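Local coordinates for protein halohydrin epoxidase A (Corynebacterium sp., PDB 4Z9F) that probably catalyses the reversible conversion of vicinal halohydrins to epoxides with release of hydrogen halide, as a halohydrin dehalogenase, at residues Arg43-Ser46 with Val52-Ala55; Ile73-Ser78 with Phe222-Arg227; Asp80-Pro85 with Ile99-Glu104; Ala156-Ala161 with Leu172-Pro177; Phe179-Asn182 with Pro187-Asp190. The protein carries 1 engineered substitution. One frame throughout, in Å; residues are numbered along the deposited sequence.

Contact 1. Residues Arg43-Ser46 with Val52-Ala55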
# COMPACT_ATOMS: atom_id res chain seq x y z
N ARG C 43 -15.19 36.80 19.52
CA ARG C 43 -14.59 37.35 18.31
C ARG C 43 -14.71 36.37 17.15
O ARG C 43 -15.03 36.77 16.02
CB ARG C 43 -13.14 37.73 18.58
CG ARG C 43 -12.39 38.18 17.35
CD ARG C 43 -10.89 38.12 17.59
NE ARG C 43 -10.16 37.99 16.34
CZ ARG C 43 -10.01 36.84 15.69
NH1 ARG C 43 -10.54 35.72 16.18
NH2 ARG C 43 -9.32 36.80 14.55
N PHE C 44 -14.48 35.08 17.41
CA PHE C 44 -14.59 34.07 16.35
C PHE C 44 -16.01 34.02 15.80
O PHE C 44 -16.21 34.05 14.57
CB PHE C 44 -14.16 32.70 16.88
CG PHE C 44 -14.16 31.62 15.83
CD1 PHE C 44 -15.29 30.85 15.60
CD2 PHE C 44 -13.03 31.38 15.07
CE1 PHE C 44 -15.30 29.87 14.63
CE2 PHE C 44 -13.03 30.39 14.10
CZ PHE C 44 -14.17 29.63 13.89
N GLU C 45 -17.01 33.92 16.68
CA GLU C 45 -18.39 33.89 16.22
C GLU C 45 -18.75 35.17 15.48
O GLU C 45 -19.61 35.15 14.59
CB GLU C 45 -19.34 33.67 17.39
CG GLU C 45 -19.11 32.39 18.18
CD GLU C 45 -20.28 32.06 19.10
OE1 GLU C 45 -20.35 30.93 19.62
OE2 GLU C 45 -21.14 32.95 19.29
N SER C 46 -18.09 36.28 15.84
CA SER C 46 -18.30 37.55 15.15
C SER C 46 -17.71 37.53 13.74
O SER C 46 -18.37 37.93 12.77
CB SER C 46 -17.68 38.68 15.98
OG SER C 46 -17.58 39.88 15.24
N VAL C 52 -20.71 28.41 15.94
CA VAL C 52 -20.77 28.39 17.39
C VAL C 52 -19.39 27.99 17.90
O VAL C 52 -18.81 27.01 17.43
CB VAL C 52 -21.84 27.41 17.90
CG1 VAL C 52 -21.67 27.16 19.39
CG2 VAL C 52 -23.24 27.92 17.58
N ALA C 53 -18.86 28.76 18.85
CA ALA C 53 -17.58 28.47 19.47
C ALA C 53 -17.82 27.76 20.80
O ALA C 53 -18.39 28.35 21.72
CB ALA C 53 -16.76 29.74 19.69
N LEU C 54 -17.38 26.51 20.89
CA LEU C 54 -17.49 25.73 22.11
C LEU C 54 -16.42 26.13 23.12
O LEU C 54 -15.29 26.43 22.75
CB LEU C 54 -17.33 24.24 21.82
CG LEU C 54 -18.35 23.56 20.93
CD1 LEU C 54 -17.96 22.10 20.75
CD2 LEU C 54 -19.74 23.70 21.55
N ALA C 55 -16.78 26.08 24.40
CA ALA C 55 -15.78 26.25 25.44
C ALA C 55 -15.07 24.95 25.76
O ALA C 55 -13.92 24.99 26.23
CB ALA C 55 -16.43 26.82 26.70
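Phe44 and Glu45, on helix 38-47, face Val52 and Ala53 at the close of the beta-alpha-beta unit strand 27-30, helix 38-47, strand 52-53 of a Rossmann-like fold. The aromatic residue makes the lighter touch: Phe44 CD1 lies 4.5 Å from Ala53 CB, and the methyl approaches the ring obliquely. The same ring also meets Phe35 and Cys30, so a large hydrophobic side chain suits this buried spot, while the small Ala53 suits a place between the ring of Phe44 and the chain of Glu45. One residue further on, Glu45 turns its CB toward the strand. With CG anti to the carbonyl carbon (chi1 -59°) and the rest of the chain extended, the carboxylate stretches to the strand backbone. On the way Glu45 CG passes Ala53, 3.9 Å from Ala53 CB. Strand 52-53 is the outermost on this flank of the sheet within the chain: Val52 and Leu54 pair with strand 27-30, whereas the amide of Ala53 faces the other way and takes a side-chain acceptor. Glu45 OE1 also passes 3.4 Å from Val52 CA. The bond itself is short and almost straight: Ala53 N donates to Glu45 OE1 over 2.7 Å at 176°, on the anti lone pair of the carboxylate oxygen.

Contact 2. Residues Ile73-Ser78 with Phe222-Arg227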
# COMPACT_ATOMS: atom_id res chain seq x y z
N ILE C 73 -25.77 15.49 14.90
CA ILE C 73 -24.54 15.87 14.20
C ILE C 73 -24.51 15.13 12.86
O ILE C 73 -24.57 13.89 12.83
CB ILE C 73 -23.29 15.54 15.04
CG1 ILE C 73 -23.31 16.30 16.36
CG2 ILE C 73 -22.00 15.90 14.27
CD1 ILE C 73 -22.22 15.85 17.30
N ASP C 74 -24.40 15.88 11.77
CA ASP C 74 -24.31 15.30 10.43
C ASP C 74 -22.87 14.94 10.06
O ASP C 74 -22.64 13.89 9.44
CB ASP C 74 -24.89 16.28 9.40
CG ASP C 74 -24.64 15.85 7.95
OD1 ASP C 74 -25.57 15.27 7.32
OD2 ASP C 74 -23.53 16.12 7.41
N THR C 75 -21.91 15.78 10.44
CA THR C 75 -20.51 15.59 10.06
C THR C 75 -19.60 16.04 11.20
O THR C 75 -19.83 17.08 11.83
CB THR C 75 -20.17 16.39 8.79
OG1 THR C 75 -20.97 15.91 7.70
CG2 THR C 75 -18.69 16.26 8.45
N ILE C 76 -18.59 15.23 11.48
CA ILE C 76 -17.50 15.60 12.37
C ILE C 76 -16.24 15.68 11.52
O ILE C 76 -15.90 14.71 10.82
CB ILE C 76 -17.33 14.60 13.53
CG1 ILE C 76 -18.62 14.51 14.36
CG2 ILE C 76 -16.14 15.00 14.41
CD1 ILE C 76 -18.58 13.42 15.42
N VAL C 77 -15.57 16.83 11.54
CA VAL C 77 -14.24 16.97 10.97
C VAL C 77 -13.26 16.93 12.13
O VAL C 77 -13.15 17.89 12.90
CB VAL C 77 -14.08 18.26 10.16
CG1 VAL C 77 -12.64 18.38 9.69
CG2 VAL C 77 -15.01 18.27 8.97
N SER C 78 -12.56 15.81 12.27
CA SER C 78 -11.57 15.64 13.32
C SER C 78 -10.25 16.18 12.79
O SER C 78 -9.45 15.45 12.20
CB SER C 78 -11.45 14.18 13.74
OG SER C 78 -10.58 14.06 14.85
N PHE C 222 -18.05 17.32 -0.26
CA PHE C 222 -18.42 16.17 -1.06
C PHE C 222 -18.53 14.92 -0.19
O PHE C 222 -19.50 14.15 -0.32
CB PHE C 222 -17.41 15.94 -2.18
CG PHE C 222 -17.69 14.70 -2.99
CD1 PHE C 222 -18.72 14.67 -3.90
CD2 PHE C 222 -16.90 13.58 -2.85
CE1 PHE C 222 -18.98 13.55 -4.66
CE2 PHE C 222 -17.15 12.43 -3.61
CZ PHE C 222 -18.20 12.43 -4.51
N LEU C 223 -17.58 14.72 0.72
CA LEU C 223 -17.68 13.59 1.64
C LEU C 223 -18.89 13.75 2.57
O LEU C 223 -19.67 12.81 2.74
CB LEU C 223 -16.40 13.42 2.45
CG LEU C 223 -15.16 13.02 1.62
CD1 LEU C 223 -13.92 12.88 2.48
CD2 LEU C 223 -15.41 11.72 0.82
N ALA C 224 -19.08 14.94 3.13
CA ALA C 224 -20.19 15.17 4.06
C ALA C 224 -21.55 14.95 3.43
O ALA C 224 -22.52 14.69 4.16
CB ALA C 224 -20.11 16.59 4.64
N SER C 225 -21.66 15.05 2.10
CA SER C 225 -22.92 14.90 1.39
C SER C 225 -23.41 13.45 1.36
O SER C 225 -24.60 13.22 1.13
CB SER C 225 -22.79 15.39 -0.05
OG SER C 225 -22.20 14.39 -0.88
N ARG C 226 -22.51 12.50 1.54
CA ARG C 226 -22.75 11.05 1.47
C ARG C 226 -23.21 10.59 0.08
O ARG C 226 -23.65 9.44 -0.07
CB ARG C 226 -23.77 10.60 2.54
CG ARG C 226 -23.49 11.14 3.95
CD ARG C 226 -24.47 10.56 5.01
NE ARG C 226 -24.63 11.46 6.17
CZ ARG C 226 -25.53 11.29 7.15
NH1 ARG C 226 -26.35 10.24 7.14
NH2 ARG C 226 -25.61 12.18 8.14
N ARG C 227 -23.10 11.45 -0.94
CA ARG C 227 -23.56 11.09 -2.27
C ARG C 227 -22.73 9.96 -2.89
O ARG C 227 -23.22 9.30 -3.81
CB ARG C 227 -23.54 12.30 -3.20
CG ARG C 227 -24.54 13.39 -2.80
CD ARG C 227 -24.87 14.32 -3.96
NE ARG C 227 -23.67 14.96 -4.48
CZ ARG C 227 -23.23 14.87 -5.73
NH1 ARG C 227 -23.91 14.18 -6.64
NH2 ARG C 227 -22.11 15.49 -6.07
O HOH W 1 -22.58 13.43 6.57
O HOH W 2 -25.35 14.87 4.53
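Asp74 and Arg226 come at each other from opposite directions and form a salt bridge between strand 73-79 and the turn that follows helix 213-224. Its bond is weak: Arg226 NH2 stands 3.2 Å from Asp74 OD1 with an N-H...O angle of only 126°, although the carboxylate and guanidinium planes are just 30° apart. Beside it the contact is closely fitted, since Thr75 OG1 lies 3.3 Å from Ala224 CB, and the small methyl of Ala224 suits so close an approach. Two waters fill in the polar part. Water 1 sits in the plane of the guanidinium at its edge, accepts from Arg226 NE at 2.9 Å, and lies 2.7 Å from Ala224 O and 2.9 Å from Asp74 O. Water 2 links Asp74 OD1, at 2.8 Å, to that same Ala224 O. Further out, Thr75 OG1 donates to Asp74 OD2 at 2.6 Å, and Tyr26 OH also bonds this oxygen, so the carboxylate is fixed by more than the arginine. Arg226 leaves the helix with positive phi (63°), and its extended side chain runs back toward the strand. Just beside it Ser225 OG accepts from Arg227 N, an ST turn. Elsewhere on the helix, Phe222 stacks on Phe222 of the second subunit. The weak direct bond and the bridging waters imply that a hydrated ionic network ties the helix end to the strand, and the arginine's charge would probably stabilise the carbonyl-rich C-terminal end of the helix.

Contact 3. Residues Asp80-Pro85 with Ile99-Glu104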
# COMPACT_ATOMS: atom_id res chain seq x y z
N ASP C 80 -7.09 17.16 13.57
CA ASP C 80 -6.07 17.06 14.60
C ASP C 80 -4.74 17.61 14.09
O ASP C 80 -4.41 17.48 12.91
CB ASP C 80 -5.93 15.61 15.05
CG ASP C 80 -7.26 15.04 15.53
OD1 ASP C 80 -7.68 15.40 16.65
OD2 ASP C 80 -7.90 14.26 14.78
N TYR C 81 -4.01 18.26 14.99
CA TYR C 81 -2.74 18.90 14.66
C TYR C 81 -1.96 19.08 15.95
O TYR C 81 -2.52 18.99 17.04
CB TYR C 81 -2.95 20.24 13.94
CG TYR C 81 -2.82 21.43 14.86
CD1 TYR C 81 -1.71 22.26 14.80
CD2 TYR C 81 -3.80 21.72 15.81
CE1 TYR C 81 -1.57 23.35 15.65
CE2 TYR C 81 -3.67 22.81 16.66
CZ TYR C 81 -2.56 23.62 16.57
OH TYR C 81 -2.44 24.69 17.42
N ILE C 82 -0.66 19.29 15.81
CA ILE C 82 0.17 19.62 16.97
C ILE C 82 0.96 20.87 16.59
O ILE C 82 1.30 21.04 15.41
CB ILE C 82 1.05 18.43 17.40
CG1 ILE C 82 1.72 18.69 18.75
CG2 ILE C 82 2.09 18.08 16.32
CD1 ILE C 82 2.28 17.46 19.43
N PRO C 83 1.20 21.80 17.52
CA PRO C 83 1.92 23.02 17.17
C PRO C 83 3.32 22.71 16.65
O PRO C 83 4.07 21.93 17.25
CB PRO C 83 1.96 23.81 18.48
CG PRO C 83 0.70 23.38 19.19
CD PRO C 83 0.57 21.90 18.86
N ARG C 84 3.66 23.30 15.51
CA ARG C 84 5.01 23.24 14.98
C ARG C 84 6.00 23.74 16.01
O ARG C 84 5.63 24.53 16.88
CB ARG C 84 5.11 24.09 13.72
CG ARG C 84 4.16 23.68 12.66
CD ARG C 84 4.30 24.59 11.47
NE ARG C 84 5.62 24.51 10.86
CZ ARG C 84 5.96 25.16 9.74
NH1 ARG C 84 5.08 25.93 9.13
NH2 ARG C 84 7.19 25.04 9.24
N PRO C 85 7.26 23.30 15.92
CA PRO C 85 7.76 22.36 14.91
C PRO C 85 7.70 20.92 15.38
O PRO C 85 8.54 20.11 14.98
CB PRO C 85 9.21 22.81 14.72
CG PRO C 85 9.61 23.21 16.13
CD PRO C 85 8.35 23.79 16.78
N ILE C 99 7.16 13.07 23.02
CA ILE C 99 6.69 11.86 22.35
C ILE C 99 5.24 11.59 22.71
O ILE C 99 4.38 11.38 21.84
CB ILE C 99 7.58 10.65 22.71
CG1 ILE C 99 9.01 10.82 22.17
CG2 ILE C 99 6.96 9.36 22.19
CD1 ILE C 99 9.99 9.83 22.79
N ARG C 100 4.93 11.59 24.01
CA ARG C 100 3.56 11.32 24.43
C ARG C 100 2.60 12.39 23.92
O ARG C 100 1.47 12.08 23.53
CB ARG C 100 3.49 11.21 25.95
CG ARG C 100 4.19 9.96 26.48
CD ARG C 100 4.02 9.78 27.98
NE ARG C 100 4.83 8.66 28.46
CZ ARG C 100 4.46 7.39 28.37
NH1 ARG C 100 3.29 7.09 27.81
NH2 ARG C 100 5.25 6.42 28.82
N GLN C 101 3.02 13.66 23.91
CA GLN C 101 2.13 14.70 23.41
C GLN C 101 1.84 14.54 21.93
O GLN C 101 0.77 14.93 21.46
CB GLN C 101 2.72 16.09 23.67
CG GLN C 101 1.81 17.19 23.17
CD GLN C 101 2.37 18.56 23.41
OE1 GLN C 101 3.45 18.70 24.00
NE2 GLN C 101 1.67 19.58 22.96
N VAL C 102 2.79 13.99 21.17
CA VAL C 102 2.55 13.76 19.75
C VAL C 102 1.43 12.75 19.57
O VAL C 102 0.48 12.96 18.79
CB VAL C 102 3.84 13.30 19.06
CG1 VAL C 102 3.53 12.79 17.65
CG2 VAL C 102 4.84 14.45 19.03
N PHE C 103 1.51 11.63 20.29
CA PHE C 103 0.46 10.63 20.21
C PHE C 103 -0.83 11.13 20.82
O PHE C 103 -1.92 10.87 20.29
CB PHE C 103 0.92 9.33 20.87
CG PHE C 103 1.79 8.50 19.99
CD1 PHE C 103 3.15 8.73 19.93
CD2 PHE C 103 1.24 7.51 19.18
CE1 PHE C 103 3.96 7.97 19.10
CE2 PHE C 103 2.04 6.75 18.36
CZ PHE C 103 3.40 6.99 18.32
N GLU C 104 -0.74 11.89 21.92
CA GLU C 104 -1.94 12.42 22.55
C GLU C 104 -2.74 13.27 21.57
O GLU C 104 -3.94 13.06 21.39
CB GLU C 104 -1.58 13.23 23.79
CG GLU C 104 -2.79 13.54 24.68
CD GLU C 104 -3.31 12.31 25.41
OE1 GLU C 104 -4.52 12.26 25.70
OE2 GLU C 104 -2.50 11.40 25.70
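Gln101 meets Ile82 with the aliphatic part of its side chain and with its backbone. CG is anti to the backbone N (chi1 -180°) and the chain beyond is fully extended, which brings CG and the amide past the isoleucine's CD1: Gln101 CG is 3.8 Å from Ile82 CD1, and Gln101 NE2 lies 4.2 Å from the same atom. The carbonyl of the residue is nearer still, Gln101 O lying 3.6 Å from Ile82 CD1. A long polar residue suits this exposed edge, where its carbons can shield the isoleucine, and the side chain also touches Met86. The loop that holds Ile82 follows strand 73-79 and leads to helix 96-123, so the contact lies in the strand-to-helix connection of a Rossmann-like fold, with the loop folded back on the first turns of the helix. Ile82 points its CB toward that helix, and CG1 lies anti to its backbone N, carrying CD1 inward. Next along the helix, Val102 receives the same methyl: its CA comes to 3.7 Å from Ile82 CD1 and its CG2 to 4.0 Å. Being beta-branched and compact, Val102 fits between the loop and helix 147-165, where it also touches Ala150. Phe103, one residue later, points away from the loop and packs on Pro149 and on Ile111 of the third subunit.

Contact 4. Residues Ala156-Ala161 with Leu172-Pro177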
# COMPACT_ATOMS: atom_id res chain seq x y z
N ALA C 156 -5.13 4.12 10.30
CA ALA C 156 -5.52 2.74 10.56
C ALA C 156 -6.78 2.66 11.40
O ALA C 156 -7.56 1.71 11.27
CB ALA C 156 -4.37 2.01 11.26
N LEU C 157 -7.00 3.64 12.28
CA LEU C 157 -8.25 3.69 13.02
C LEU C 157 -9.43 3.86 12.07
O LEU C 157 -10.45 3.16 12.18
CB LEU C 157 -8.21 4.82 14.05
CG LEU C 157 -9.53 5.21 14.74
CD1 LEU C 157 -9.86 4.19 15.82
CD2 LEU C 157 -9.38 6.60 15.33
N VAL C 158 -9.30 4.76 11.10
CA VAL C 158 -10.32 4.93 10.07
C VAL C 158 -10.57 3.63 9.32
O VAL C 158 -11.71 3.19 9.15
CB VAL C 158 -9.92 6.06 9.11
CG1 VAL C 158 -10.80 6.04 7.87
CG2 VAL C 158 -10.00 7.39 9.82
N GLU C 159 -9.50 3.00 8.81
CA GLU C 159 -9.67 1.82 7.98
C GLU C 159 -10.32 0.68 8.76
O GLU C 159 -11.12 -0.08 8.20
CB GLU C 159 -8.32 1.37 7.42
CG GLU C 159 -7.70 2.43 6.55
CD GLU C 159 -6.38 1.99 5.94
OE1 GLU C 159 -6.00 2.60 4.91
OE2 GLU C 159 -5.72 1.07 6.48
N SER C 160 -10.00 0.56 10.04
CA SER C 160 -10.51 -0.55 10.83
C SER C 160 -11.91 -0.26 11.39
O SER C 160 -12.80 -1.12 11.32
CB SER C 160 -9.56 -0.88 11.98
OG SER C 160 -10.18 -1.82 12.85
N ALA C 161 -12.10 0.93 11.97
CA ALA C 161 -13.39 1.26 12.57
C ALA C 161 -14.50 1.32 11.53
O ALA C 161 -15.67 1.05 11.85
CB ALA C 161 -13.29 2.59 13.31
N LEU C 172 -16.63 6.79 7.86
CA LEU C 172 -15.34 7.31 8.27
C LEU C 172 -14.43 7.48 7.05
O LEU C 172 -14.48 6.67 6.12
CB LEU C 172 -14.67 6.40 9.30
CG LEU C 172 -14.99 6.67 10.78
CD1 LEU C 172 -16.49 6.59 11.12
CD2 LEU C 172 -14.18 5.74 11.69
N TYR C 173 -13.61 8.53 7.07
CA TYR C 173 -12.64 8.79 6.01
C TYR C 173 -11.41 9.44 6.61
O TYR C 173 -11.47 10.09 7.66
CB TYR C 173 -13.17 9.73 4.91
CG TYR C 173 -14.56 9.43 4.38
CD1 TYR C 173 -14.74 8.69 3.22
CD2 TYR C 173 -15.69 9.91 5.04
CE1 TYR C 173 -16.00 8.41 2.73
CE2 TYR C 173 -16.95 9.65 4.56
CZ TYR C 173 -17.10 8.90 3.40
OH TYR C 173 -18.36 8.64 2.91
N ALA C 174 -10.28 9.29 5.92
CA ALA C 174 -9.06 10.00 6.28
C ALA C 174 -8.58 10.81 5.09
O ALA C 174 -8.62 10.34 3.95
CB ALA C 174 -7.96 9.05 6.75
N ILE C 175 -8.18 12.05 5.34
CA ILE C 175 -7.56 12.89 4.33
C ILE C 175 -6.12 13.11 4.75
O ILE C 175 -5.84 13.41 5.92
CB ILE C 175 -8.31 14.22 4.15
CG1 ILE C 175 -9.77 13.95 3.80
CG2 ILE C 175 -7.64 15.06 3.06
CD1 ILE C 175 -10.64 15.19 3.69
N GLY C 176 -5.19 12.93 3.80
CA GLY C 176 -3.78 13.06 4.06
C GLY C 176 -3.17 14.18 3.24
O GLY C 176 -2.70 13.98 2.11
N PRO C 177 -3.17 15.39 3.79
CA PRO C 177 -2.68 16.55 3.04
C PRO C 177 -1.16 16.67 3.07
O PRO C 177 -0.50 16.23 4.01
CB PRO C 177 -3.32 17.75 3.75
CG PRO C 177 -4.26 17.17 4.81
CD PRO C 177 -3.75 15.78 5.09
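This is a purely apolar helix-on-sheet contact, in which helix 147-165 lies over strand 170-177, the strand it leads into in the beta-alpha-beta unit that begins with strand 127-132. Their local axes approach to 7.5 Å and run nearly antiparallel, at 156°, as expected for a helix that carries the chain back across the sheet before the next parallel strand. Val158 is the centre of it. Its CB points toward the strand, and the two methyls rest on the strand backbone: CG1, anti to the backbone N (chi1 167°), lies over the peptide after Tyr173, 3.7 Å from Tyr173 C, while CG2 reaches 4.0 Å to Ala174 CB. Val158 CG1 also meets Leu172 CB at 4.1 Å. One turn on along the helix, Ala161 CB touches the leucine's CD2 branch at 3.7 Å. The pairing matches large to small: the leucine extends to the alanine of the helix, and the alanine of the strand makes way for the valine. Leu172 and Ala174 face the helix, whereas the intervening Tyr173 turns to the other side of the sheet, where it packs on Leu223. Outside the pair, Val158 also rests on Phe131 and Leu172 on Leu114, and the outer side of the helix meets the third subunit, Ser160 OG bonding Leu141 O of that subunit. With aliphatic groups of the helix set against strand side chains and the peptide of Tyr173, cohesion here comes from van der Waals fit and exclusion of water; the contact itself contains no polar pairing.

Contact 5. Residues Phe179-Asn182 with Pro187-Asp190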
# COMPACT_ATOMS: atom_id res chain seq x y z
N PHE C 179 1.57 19.89 0.95
CA PHE C 179 1.58 21.02 0.02
C PHE C 179 0.21 21.65 -0.08
O PHE C 179 -0.25 22.04 -1.16
CB PHE C 179 2.11 20.58 -1.34
CG PHE C 179 3.52 20.05 -1.27
CD1 PHE C 179 3.77 18.69 -1.35
CD2 PHE C 179 4.58 20.92 -1.09
CE1 PHE C 179 5.06 18.21 -1.29
CE2 PHE C 179 5.88 20.44 -1.02
CZ PHE C 179 6.12 19.09 -1.12
N PHE C 180 -0.47 21.74 1.06
CA PHE C 180 -1.82 22.27 1.17
C PHE C 180 -1.74 23.66 1.78
O PHE C 180 -1.23 23.81 2.89
CB PHE C 180 -2.66 21.31 2.03
CG PHE C 180 -3.92 21.90 2.56
CD1 PHE C 180 -4.31 21.65 3.87
CD2 PHE C 180 -4.73 22.68 1.75
CE1 PHE C 180 -5.49 22.18 4.36
CE2 PHE C 180 -5.91 23.22 2.24
CZ PHE C 180 -6.28 22.97 3.54
N ASN C 181 -2.19 24.68 1.04
CA ASN C 181 -2.16 26.06 1.53
C ASN C 181 -3.04 26.18 2.76
O ASN C 181 -4.28 26.17 2.67
CB ASN C 181 -2.59 27.03 0.43
CG ASN C 181 -2.67 28.49 0.89
OD1 ASN C 181 -3.45 29.26 0.34
ND2 ASN C 181 -1.88 28.87 1.89
N ASN C 182 -2.42 26.26 3.93
CA ASN C 182 -3.15 26.27 5.19
C ASN C 182 -2.28 26.97 6.23
O ASN C 182 -1.06 27.03 6.08
CB ASN C 182 -3.51 24.84 5.63
CG ASN C 182 -2.35 24.09 6.24
OD1 ASN C 182 -2.04 24.27 7.41
ND2 ASN C 182 -1.70 23.22 5.44
N PRO C 187 1.30 28.49 5.05
CA PRO C 187 0.54 29.74 5.01
C PRO C 187 0.84 30.50 3.72
O PRO C 187 1.88 30.32 3.08
CB PRO C 187 1.03 30.49 6.25
CG PRO C 187 2.38 29.94 6.53
CD PRO C 187 2.32 28.49 6.11
N THR C 188 -0.13 31.32 3.30
CA THR C 188 0.05 32.09 2.08
C THR C 188 1.32 32.94 2.14
O THR C 188 2.03 33.07 1.13
CB THR C 188 -1.18 32.97 1.83
OG1 THR C 188 -2.30 32.12 1.54
CG2 THR C 188 -0.97 33.90 0.65
N SER C 189 1.65 33.47 3.32
CA SER C 189 2.83 34.32 3.45
C SER C 189 4.13 33.58 3.10
O SER C 189 5.06 34.19 2.56
CB SER C 189 2.92 34.87 4.87
OG SER C 189 2.87 33.79 5.78
N ASP C 190 4.21 32.28 3.40
CA ASP C 190 5.39 31.51 3.00
C ASP C 190 5.49 31.42 1.49
O ASP C 190 6.59 31.53 0.92
CB ASP C 190 5.35 30.10 3.60
CG ASP C 190 5.73 30.06 5.06
OD1 ASP C 190 5.71 28.95 5.65
OD2 ASP C 190 6.07 31.12 5.63
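The flat amide of Asn181 points its ND2 at Thr188 OG1, which lies close to the amide plane, 13° out of it. The stronger bond of Asn181 ND2 is to Phe186 O; a longer one goes to Thr188 OG1, over 3.3 Å at 144°. The side chain gets there with CG anti to its backbone N (chi1 176°), crossing the threonine obliquely. The second flat group, the ring of Phe180, is covered on one face by Asn182, whose CB stands 3.5 Å above the plane and offset toward the rim; Phe238 meets that ring edge-to-face. Asn182 ND2 bonds Phe180 O weakly, at 2.7 Å, while its OD1 accepts from Thr184 N, as in an Asx turn, and from Tyr185 N. Where the loop returns to the helix, Asn182 O lies 3.0 Å from Pro187 N, an approach without a hydrogen to share, since proline has none. Pro187 is the N-cap of helix 188-193, a place where the lost N-H costs little. In halohydrin dehalogenases the loop after this strand lines the halide site, and the two asparagines, holding several backbone partners between them, probably fix its shape.

Overall arrangement
Contacts 1, 2 and 4 all reach the same parallel seven-stranded sheet, with contacts 1 and 4 on opposite sides of the chain's centre, their own centres about 28 Å apart. Contact 4 lies nested within the long loop closed by contact 2, and the two touch directly, Leu223 CD2 meeting Tyr173 CE1 at 3.9 Å on the far face of the sheet from helix 147-165. Contacts 3 and 5 sit in loops that leave strands 73-79 and 170-177; their nearest atoms come within about 5 Å, and Arg84 NH1 bonds Thr184 O between them. As in related halohydrin dehalogenases, these loops probably border the active site. Contacts 3 and 4 both adjoin the third subunit.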